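Local coordinates for protein alternansucrase (Leuconostoc mesenteroides, PDB 6HVG) that is a large multidomain enzyme of glycoside hydrolase family 70 that combines a TIM-barrel-type catalytic domain with choline-binding-type repeats, at residues 254-267 and 272-286. Numbering follows the deposited sequence.
Sequences NLQYFNQQGVQIKG and VNNKRIYFAPNTGNA
The ring of F279 sits between Y257 and I277: CB of Y257 lies over one face, 3.9 Å from the ring centroid in a CH-pi contact, and CG2 of I277, from the ring's own segment, lies over the opposite face, offset toward the rim. At the edge, in the ring plane, comes L255 O, 3.8 Å from F279 CE1. F279 carries CG anti to its carbonyl carbon (chi1 -63°), which brings the ring's CE1 up against Q256 CA and Y257 N. The Y257 ring has I265 CG1, from its own segment, in plane at its edge.

The other flat pair is Q256 with N285. Their amides run side by side, nearly coplanar, and Q256 NE2 reaches N285 OD1 at 2.9 Å, almost in line with that C=O (177°). The other end of the Q256 amide, OE1, is hydrogen-bonded to Y227.

Both segments belong to one choline-binding-type repeat, where short beta-hairpins follow one another: 254-256 pairs with 249-251, and 277-279 with 268-270. The axes of 254-256 and 277-279 are 103° apart and the two strands do not pair; the backbone link comes just beyond, from A286 N to L255 O (3.2 Å), and beside it the CB atoms of L255 and A286 are in apolar contact.

At the far end, G267 N makes weak bonds to both F279 O and A280 O. K266 bends its chain to put NZ 3.0 Å from N282 O, above that carbonyl's plane, and NZ also bonds Q264 OE1. T283 OG1 accepts from N285 N, an ST turn. A water accepts hydrogen bonds from Y257 N and Q264 NE2 and lies 3.0 Å from G284 O, bridging the segments.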
loop_
_atom_site.group_PDB
_atom_site.type_symbol
_atom_site.label_atom_id
_atom_site.label_comp_id
_atom_site.label_asym_id
_atom_site.label_seq_id
_atom_site.Cartn_x
_atom_site.Cartn_y
_atom_site.Cartn_z
ATOM N N ASN A 254 18.064 -34.114 -23.142
ATOM C CA ASN A 254 17.622 -33.142 -24.145
ATOM C C ASN A 254 18.479 -33.293 -25.385
ATOM O O ASN A 254 19.698 -33.396 -25.276
ATOM C CB ASN A 254 17.767 -31.711 -23.646
ATOM C CG ASN A 254 16.799 -31.376 -22.538
ATOM O OD1 ASN A 254 16.068 -30.393 -22.619
ATOM N ND2 ASN A 254 16.786 -32.186 -21.499
ATOM N N LEU A 255 17.855 -33.296 -26.557
ATOM C CA LEU A 255 18.588 -33.399 -27.815
ATOM C C LEU A 255 18.898 -31.990 -28.293
ATOM O O LEU A 255 18.010 -31.145 -28.347
ATOM C CB LEU A 255 17.758 -34.130 -28.846
ATOM C CG LEU A 255 18.378 -34.458 -30.205
ATOM C CD1 LEU A 255 19.689 -35.241 -30.042
ATOM C CD2 LEU A 255 17.406 -35.262 -31.068
ATOM N N GLN A 256 20.175 -31.707 -28.555
ATOM C CA GLN A 256 20.599 -30.383 -29.015
ATOM C C GLN A 256 21.643 -30.447 -30.146
ATOM O O GLN A 256 22.344 -31.446 -30.305
ATOM C CB GLN A 256 21.129 -29.597 -27.825
ATOM C CG GLN A 256 20.042 -29.250 -26.803
ATOM C CD GLN A 256 20.568 -28.894 -25.434
ATOM O OE1 GLN A 256 21.753 -29.088 -25.119
ATOM N NE2 GLN A 256 19.673 -28.374 -24.589
ATOM N N TYR A 257 21.715 -29.398 -30.967
ATOM C CA TYR A 257 22.704 -29.349 -32.058
ATOM C C TYR A 257 23.738 -28.260 -31.853
ATOM O O TYR A 257 23.430 -27.192 -31.355
ATOM C CB TYR A 257 22.037 -29.136 -33.405
ATOM C CG TYR A 257 23.046 -29.269 -34.507
ATOM C CD1 TYR A 257 23.522 -30.515 -34.852
ATOM C CD2 TYR A 257 23.563 -28.161 -35.171
ATOM C CE1 TYR A 257 24.460 -30.679 -35.845
ATOM C CE2 TYR A 257 24.506 -28.312 -36.159
ATOM C CZ TYR A 257 24.942 -29.573 -36.492
ATOM O OH TYR A 257 25.908 -29.694 -37.463
ATOM N N PHE A 258 24.984 -28.520 -32.226
ATOM C CA PHE A 258 26.009 -27.479 -32.109
ATOM C C PHE A 258 26.779 -27.316 -33.420
ATOM O O PHE A 258 27.164 -28.293 -34.056
ATOM C CB PHE A 258 26.962 -27.822 -30.968
ATOM C CG PHE A 258 26.358 -27.667 -29.605
ATOM C CD1 PHE A 258 25.742 -28.732 -28.966
ATOM C CD2 PHE A 258 26.413 -26.465 -28.952
ATOM C CE1 PHE A 258 25.156 -28.578 -27.714
ATOM C CE2 PHE A 258 25.842 -26.307 -27.681
ATOM C CZ PHE A 258 25.219 -27.372 -27.058
ATOM N N ASN A 259 27.029 -26.080 -33.826
ATOM C CA ASN A 259 27.753 -25.843 -35.066
ATOM C C ASN A 259 29.227 -26.207 -34.914
ATOM O O ASN A 259 29.702 -26.488 -33.814
ATOM C CB ASN A 259 27.547 -24.402 -35.545
ATOM C CG ASN A 259 28.340 -23.375 -34.768
ATOM O OD1 ASN A 259 29.156 -23.692 -33.907
ATOM N ND2 ASN A 259 28.092 -22.116 -35.078
ATOM N N GLN A 260 29.955 -26.189 -36.016
ATOM C CA GLN A 260 31.329 -26.657 -36.011
ATOM C C GLN A 260 32.254 -25.824 -35.110
ATOM O O GLN A 260 33.363 -26.260 -34.807
ATOM C CB GLN A 260 31.873 -26.700 -37.433
ATOM C CG GLN A 260 31.113 -27.604 -38.400
ATOM C CD GLN A 260 31.722 -27.546 -39.789
ATOM O OE1 GLN A 260 32.290 -26.516 -40.188
ATOM N NE2 GLN A 260 31.632 -28.653 -40.528
ATOM N N GLN A 261 31.804 -24.646 -34.690
ATOM C CA GLN A 261 32.562 -23.824 -33.740
ATOM C C GLN A 261 32.088 -23.968 -32.309
ATOM O O GLN A 261 32.572 -23.262 -31.437
ATOM C CB GLN A 261 32.516 -22.333 -34.145
ATOM C CG GLN A 261 33.417 -21.956 -35.311
ATOM C CD GLN A 261 32.929 -22.537 -36.631
ATOM O OE1 GLN A 261 31.725 -22.535 -36.924
ATOM N NE2 GLN A 261 33.858 -23.039 -37.438
ATOM N N GLY A 262 31.110 -24.847 -32.077
ATOM C CA GLY A 262 30.609 -25.157 -30.744
ATOM C C GLY A 262 29.435 -24.337 -30.248
ATOM O O GLY A 262 29.041 -24.448 -29.085
ATOM N N VAL A 263 28.847 -23.532 -31.129
ATOM C CA VAL A 263 27.745 -22.644 -30.762
ATOM C C VAL A 263 26.424 -23.399 -30.837
ATOM O O VAL A 263 26.258 -24.267 -31.681
ATOM C CB VAL A 263 27.676 -21.415 -31.700
ATOM C CG1 VAL A 263 26.477 -20.521 -31.380
ATOM C CG2 VAL A 263 28.967 -20.614 -31.607
ATOM N N GLN A 264 25.486 -23.061 -29.963
ATOM C CA GLN A 264 24.208 -23.771 -29.919
ATOM C C GLN A 264 23.167 -23.202 -30.879
ATOM O O GLN A 264 22.864 -22.009 -30.846
ATOM C CB GLN A 264 23.622 -23.784 -28.501
ATOM C CG GLN A 264 22.544 -24.861 -28.360
ATOM C CD GLN A 264 21.880 -24.905 -27.011
ATOM O OE1 GLN A 264 22.070 -24.025 -26.166
ATOM N NE2 GLN A 264 21.079 -25.932 -26.802
ATOM N N ILE A 265 22.606 -24.071 -31.713
ATOM C CA ILE A 265 21.518 -23.676 -32.599
ATOM C C ILE A 265 20.217 -23.555 -31.790
ATOM O O ILE A 265 19.804 -24.501 -31.109
ATOM C CB ILE A 265 21.305 -24.654 -33.762
ATOM C CG1 ILE A 265 22.571 -24.861 -34.622
ATOM C CG2 ILE A 265 20.154 -24.195 -34.629
ATOM C CD1 ILE A 265 23.305 -23.623 -35.117
ATOM N N LYS A 266 19.578 -22.386 -31.893
ATOM C CA LYS A 266 18.323 -22.055 -31.200
ATOM C C LYS A 266 17.362 -21.407 -32.188
ATOM O O LYS A 266 17.715 -20.473 -32.893
ATOM C CB LYS A 266 18.567 -21.071 -30.061
ATOM C CG LYS A 266 19.204 -21.580 -28.762
ATOM C CD LYS A 266 19.950 -20.419 -28.074
ATOM C CE LYS A 266 19.893 -20.435 -26.557
ATOM N NZ LYS A 266 20.229 -21.742 -25.955
ATOM N N GLY A 267 16.129 -21.889 -32.231
ATOM C CA GLY A 267 15.107 -21.293 -33.079
ATOM C C GLY A 267 15.417 -21.493 -34.542
ATOM O O GLY A 267 15.442 -20.535 -35.309
ATOM N N VAL A 272 20.885 -32.562 -39.711
ATOM C CA VAL A 272 21.891 -33.395 -39.066
ATOM C C VAL A 272 21.468 -34.814 -39.295
ATOM O O VAL A 272 20.311 -35.137 -39.105
ATOM C CB VAL A 272 21.928 -33.178 -37.546
ATOM C CG1 VAL A 272 23.185 -33.800 -36.943
ATOM C CG2 VAL A 272 21.822 -31.698 -37.241
ATOM N N ASN A 273 22.423 -35.661 -39.637
ATOM C CA ASN A 273 22.156 -37.006 -40.152
ATOM C C ASN A 273 21.385 -36.924 -41.479
ATOM O O ASN A 273 21.553 -35.968 -42.239
ATOM C CB ASN A 273 21.472 -37.922 -39.109
ATOM C CG ASN A 273 22.276 -38.058 -37.814
ATOM O OD1 ASN A 273 23.504 -37.880 -37.778
ATOM N ND2 ASN A 273 21.575 -38.374 -36.735
ATOM N N ASN A 274 20.566 -37.922 -41.778
ATOM C CA ASN A 274 19.661 -37.804 -42.907
ATOM C C ASN A 274 18.591 -36.750 -42.590
ATOM O O ASN A 274 18.205 -35.952 -43.440
ATOM C CB ASN A 274 19.017 -39.162 -43.175
ATOM C CG ASN A 274 18.191 -39.175 -44.439
ATOM O OD1 ASN A 274 17.434 -38.250 -44.699
ATOM N ND2 ASN A 274 18.325 -40.232 -45.231
ATOM N N LYS A 275 18.217 -36.691 -41.319
ATOM C CA LYS A 275 17.003 -36.033 -40.849
ATOM C C LYS A 275 17.134 -34.505 -40.774
ATOM O O LYS A 275 18.215 -33.912 -40.953
ATOM C CB LYS A 275 16.657 -36.584 -39.446
ATOM C CG LYS A 275 17.012 -38.069 -39.303
ATOM C CD LYS A 275 16.217 -38.833 -38.273
ATOM C CE LYS A 275 16.692 -40.285 -38.214
ATOM N NZ LYS A 275 15.756 -41.129 -37.420
ATOM N N ARG A 276 15.994 -33.890 -40.495
ATOM C CA ARG A 276 15.861 -32.441 -40.322
ATOM C C ARG A 276 15.121 -32.106 -39.030
ATOM O O ARG A 276 13.965 -32.448 -38.911
ATOM C CB ARG A 276 15.068 -31.898 -41.503
ATOM C CG ARG A 276 14.865 -30.387 -41.508
ATOM C CD ARG A 276 14.453 -29.933 -42.895
ATOM N NE ARG A 276 14.269 -28.487 -42.979
ATOM C CZ ARG A 276 15.246 -27.601 -43.121
ATOM N NH1 ARG A 276 16.517 -27.985 -43.180
ATOM N NH2 ARG A 276 14.943 -26.314 -43.197
ATOM N N ILE A 277 15.787 -31.474 -38.064
ATOM C CA ILE A 277 15.204 -31.264 -36.749
ATOM C C ILE A 277 15.110 -29.791 -36.391
ATOM O O ILE A 277 16.058 -29.043 -36.594
ATOM C CB ILE A 277 16.107 -31.896 -35.667
ATOM C CG1 ILE A 277 16.328 -33.383 -35.926
ATOM C CG2 ILE A 277 15.526 -31.715 -34.264
ATOM C CD1 ILE A 277 17.519 -33.970 -35.196
ATOM N N TYR A 278 14.009 -29.391 -35.784
ATOM C CA TYR A 278 13.870 -28.023 -35.344
ATOM C C TYR A 278 14.290 -27.972 -33.892
ATOM O O TYR A 278 13.983 -28.885 -33.111
ATOM C CB TYR A 278 12.436 -27.538 -35.492
ATOM C CG TYR A 278 12.291 -26.056 -35.294
ATOM C CD1 TYR A 278 12.027 -25.497 -34.036
ATOM C CD2 TYR A 278 12.429 -25.204 -36.368
ATOM C CE1 TYR A 278 11.894 -24.118 -33.881
ATOM C CE2 TYR A 278 12.306 -23.831 -36.225
ATOM C CZ TYR A 278 12.027 -23.299 -34.989
ATOM O OH TYR A 278 11.893 -21.951 -34.869
ATOM N N PHE A 279 14.993 -26.904 -33.531
ATOM C CA PHE A 279 15.431 -26.713 -32.163
ATOM C C PHE A 279 14.824 -25.458 -31.594
ATOM O O PHE A 279 14.784 -24.428 -32.268
ATOM C CB PHE A 279 16.948 -26.641 -32.102
ATOM C CG PHE A 279 17.614 -27.905 -32.538
ATOM C CD1 PHE A 279 17.876 -28.891 -31.619
ATOM C CD2 PHE A 279 17.946 -28.121 -33.871
ATOM C CE1 PHE A 279 18.461 -30.073 -32.008
ATOM C CE2 PHE A 279 18.543 -29.304 -34.272
ATOM C CZ PHE A 279 18.795 -30.289 -33.334
ATOM N N ALA A 280 14.368 -25.537 -30.348
ATOM C CA ALA A 280 13.589 -24.465 -29.732
ATOM C C ALA A 280 14.357 -23.145 -29.511
ATOM O O ALA A 280 15.576 -23.153 -29.350
ATOM C CB ALA A 280 13.023 -24.950 -28.417
ATOM N N PRO A 281 13.634 -22.008 -29.523
ATOM C CA PRO A 281 14.234 -20.683 -29.444
ATOM C C PRO A 281 15.079 -20.366 -28.231
ATOM O O PRO A 281 16.092 -19.654 -28.370
ATOM C CB PRO A 281 13.021 -19.755 -29.441
ATOM C CG PRO A 281 12.040 -20.458 -30.289
ATOM C CD PRO A 281 12.263 -21.927 -30.066
ATOM N N ASN A 282 14.678 -20.818 -27.053
ATOM C CA ASN A 282 15.480 -20.498 -25.861
ATOM C C ASN A 282 16.217 -21.679 -25.265
ATOM O O ASN A 282 17.381 -21.572 -24.910
ATOM C CB ASN A 282 14.618 -19.801 -24.808
ATOM C CG ASN A 282 14.098 -18.463 -25.294
ATOM O OD1 ASN A 282 14.776 -17.766 -26.037
ATOM N ND2 ASN A 282 12.870 -18.124 -24.917
ATOM N N THR A 283 15.537 -22.813 -25.182
ATOM C CA THR A 283 16.145 -24.009 -24.638
ATOM C C THR A 283 17.104 -24.626 -25.638
ATOM O O THR A 283 18.164 -25.138 -25.260
ATOM C CB THR A 283 15.087 -25.071 -24.285
ATOM O OG1 THR A 283 14.503 -25.576 -25.485
ATOM C CG2 THR A 283 13.979 -24.490 -23.398
ATOM N N GLY A 284 16.733 -24.580 -26.912
ATOM C CA GLY A 284 17.492 -25.272 -27.942
ATOM C C GLY A 284 17.145 -26.737 -28.030
ATOM O O GLY A 284 17.838 -27.475 -28.693
ATOM N N ASN A 285 16.051 -27.155 -27.388
ATOM C CA ASN A 285 15.658 -28.566 -27.375
ATOM C C ASN A 285 14.870 -28.960 -28.619
ATOM O O ASN A 285 14.128 -28.151 -29.184
ATOM C CB ASN A 285 14.827 -28.860 -26.126
ATOM C CG ASN A 285 15.560 -28.529 -24.838
ATOM O OD1 ASN A 285 16.784 -28.520 -24.782
ATOM N ND2 ASN A 285 14.815 -28.279 -23.790
ATOM N N ALA A 286 15.058 -30.203 -29.060
ATOM C CA ALA A 286 14.363 -30.715 -30.234
ATOM C C ALA A 286 12.866 -30.760 -29.989
ATOM O O ALA A 286 12.431 -31.192 -28.928
ATOM C CB ALA A 286 14.872 -32.098 -30.596
HETATM O O HOH W 1 20.551 -26.866 -29.829
#